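Long-range contact in pectinesterase A (Erwinia chrysanthemi, PDB 2NTP), which hydrolyses the methyl esters of pectin, releasing methanol and polygalacturonate, in the first step of maceration and soft rot of plant tissue: residues V174-G179 and G205-P210. Sequence-based numbering, arbitrary orientation.
With ADA (alpha-D-galactopyranuronic acid), chain C; ADA (alpha-D-galactopyranuronic acid), chain B.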
# COMPACT_ATOMS: atom_id res chain seq x y z
N VAL A 174 -8.30 1.16 -7.00
CA VAL A 174 -7.39 0.87 -8.11
C VAL A 174 -5.95 0.77 -7.63
O VAL A 174 -5.40 1.73 -7.09
CB VAL A 174 -7.50 1.95 -9.22
CG1 VAL A 174 -6.35 1.84 -10.23
CG2 VAL A 174 -8.85 1.86 -9.93
N ASP A 175 -5.34 -0.41 -7.83
CA ASP A 175 -3.92 -0.62 -7.56
C ASP A 175 -3.56 -0.24 -6.12
O ASP A 175 -2.58 0.46 -5.89
CB ASP A 175 -3.05 0.19 -8.55
CG ASP A 175 -3.29 -0.19 -10.01
OD1 ASP A 175 -4.03 -1.16 -10.28
OD2 ASP A 175 -2.74 0.49 -10.91
N PHE A 176 -4.36 -0.69 -5.16
CA PHE A 176 -4.21 -0.16 -3.80
C PHE A 176 -3.04 -0.73 -2.99
O PHE A 176 -2.72 -0.22 -1.92
CB PHE A 176 -5.54 -0.03 -3.02
CG PHE A 176 -6.20 -1.33 -2.61
CD1 PHE A 176 -5.84 -1.97 -1.43
CD2 PHE A 176 -7.26 -1.85 -3.36
CE1 PHE A 176 -6.48 -3.15 -1.01
CE2 PHE A 176 -7.92 -3.03 -2.95
CZ PHE A 176 -7.53 -3.68 -1.78
N ILE A 177 -2.41 -1.77 -3.53
CA ILE A 177 -1.08 -2.19 -3.09
C ILE A 177 -0.26 -2.27 -4.36
O ILE A 177 -0.55 -3.08 -5.23
CB ILE A 177 -1.07 -3.57 -2.40
CG1 ILE A 177 -2.00 -3.58 -1.18
CG2 ILE A 177 0.36 -3.95 -1.99
CD1 ILE A 177 -2.30 -4.98 -0.63
N PHE A 178 0.75 -1.41 -4.48
CA PHE A 178 1.52 -1.36 -5.73
C PHE A 178 2.98 -1.03 -5.48
O PHE A 178 3.33 -0.47 -4.44
CB PHE A 178 0.89 -0.35 -6.72
CG PHE A 178 1.09 1.10 -6.35
CD1 PHE A 178 0.44 1.65 -5.24
CD2 PHE A 178 1.92 1.92 -7.11
CE1 PHE A 178 0.63 2.98 -4.89
CE2 PHE A 178 2.11 3.26 -6.78
CZ PHE A 178 1.46 3.80 -5.67
N GLY A 179 3.83 -1.38 -6.44
CA GLY A 179 5.25 -1.07 -6.34
C GLY A 179 6.14 -2.28 -6.50
O GLY A 179 5.67 -3.39 -6.76
N GLY A 205 -11.84 -2.09 -9.63
CA GLY A 205 -10.45 -1.92 -9.21
C GLY A 205 -9.59 -3.16 -9.27
O GLY A 205 -9.99 -4.18 -9.82
N TYR A 206 -8.39 -3.04 -8.69
CA TYR A 206 -7.38 -4.10 -8.69
C TYR A 206 -6.67 -4.03 -7.35
O TYR A 206 -6.21 -2.96 -6.93
CB TYR A 206 -6.37 -3.91 -9.83
CG TYR A 206 -7.01 -3.49 -11.14
CD1 TYR A 206 -7.22 -2.14 -11.42
CD2 TYR A 206 -7.45 -4.43 -12.07
CE1 TYR A 206 -7.84 -1.73 -12.60
CE2 TYR A 206 -8.08 -4.04 -13.26
CZ TYR A 206 -8.26 -2.68 -13.51
OH TYR A 206 -8.87 -2.25 -14.66
N LEU A 207 -6.57 -5.16 -6.67
CA LEU A 207 -5.94 -5.19 -5.35
C LEU A 207 -4.47 -4.81 -5.44
O LEU A 207 -3.96 -4.05 -4.62
CB LEU A 207 -6.05 -6.58 -4.71
CG LEU A 207 -7.31 -6.90 -3.90
CD1 LEU A 207 -8.56 -6.87 -4.75
CD2 LEU A 207 -7.15 -8.25 -3.23
N THR A 208 -3.79 -5.36 -6.44
CA THR A 208 -2.35 -5.16 -6.55
C THR A 208 -1.92 -4.71 -7.94
O THR A 208 -2.57 -5.02 -8.93
CB THR A 208 -1.55 -6.43 -6.17
OG1 THR A 208 -1.77 -7.46 -7.15
CG2 THR A 208 -1.97 -6.94 -4.79
N ALA A 209 -0.81 -3.98 -7.97
CA ALA A 209 -0.16 -3.62 -9.23
C ALA A 209 1.35 -3.69 -9.00
O ALA A 209 2.00 -2.66 -8.80
CB ALA A 209 -0.59 -2.24 -9.71
N PRO A 210 1.90 -4.92 -8.98
CA PRO A 210 3.33 -5.08 -8.71
C PRO A 210 4.19 -4.66 -9.90
O PRO A 210 3.80 -4.87 -11.05
CB PRO A 210 3.46 -6.59 -8.46
CG PRO A 210 2.38 -7.19 -9.31
CD PRO A 210 1.23 -6.21 -9.22
C1 ADA C . -3.42 5.43 -13.72
C2 ADA C . -2.19 5.51 -14.61
C3 ADA C . -1.38 4.22 -14.49
C4 ADA C . -1.07 3.93 -13.02
C5 ADA C . -2.38 3.84 -12.24
C6 ADA C . -2.20 3.56 -10.77
O2 ADA C . -2.60 5.73 -15.96
O3 ADA C . -0.17 4.34 -15.25
O4 ADA C . -0.29 4.99 -12.47
O5 ADA C . -3.06 5.10 -12.37
O6B ADA C . -1.41 2.66 -10.38
O6A ADA C . -2.88 4.25 -9.98
C1 ADA B . -10.39 2.91 -18.13
C2 ADA B . -9.38 1.86 -17.64
C3 ADA B . -9.80 1.29 -16.29
C4 ADA B . -10.02 2.42 -15.28
C5 ADA B . -10.99 3.47 -15.83
C6 ADA B . -11.08 4.64 -14.89
O1 ADA B . -11.64 2.29 -18.48
O2 ADA B . -9.24 0.80 -18.61
O3 ADA B . -8.82 0.37 -15.80
O4 ADA B . -8.76 3.00 -14.92
O5 ADA B . -10.59 3.93 -17.14
O6B ADA B . -10.32 5.63 -15.06
O6A ADA B . -11.92 4.60 -13.95
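D175 lays its carboxylate beside the Y206 ring and against the methyl of A209. CG of D175 is 3.4 Å from CB of A209, and OD1 of D175 lies 3.5 Å from CD1 of Y206. The carboxylate and ring planes are 48° apart. OD1 also forms a salt bridge with R243, a residue that binds the substrate. OD2 of D175 sits 2.6 Å from O6B of the chain C galacturonate. With CG anti to the carbonyl carbon (chi1 -59°), the acid stands on the substrate side of the corner. Y206 points the same way. Its OH reaches O3 of the chain B galacturonate at 2.9 Å, at the ring edge and in its plane.

On the side away from the sugars, F176 and L207 lie side by side. CZ of F176 touches CG of L207 at 3.9 Å, and O of L207 sits over the centre of one face of the F176 ring. That same oxygen accepts the bond from N of I177 (3.0 Å). Two parallel-strand bonds follow: N of A209 to O of I177, and N of G179 to O of A209 (3.2 Å), the last from above the carbonyl plane. Between these two bonds the F178 side chain leads away and stacks on Y157, close to the proton donor D154.

Both segments turn a corner here, at 175-177 and at 207, as neighbouring coils of the right-handed parallel beta-helix of pectinesterases. The corner presents the nucleophile D175 and the substrate-binding Y206 to the pectin-binding cleft.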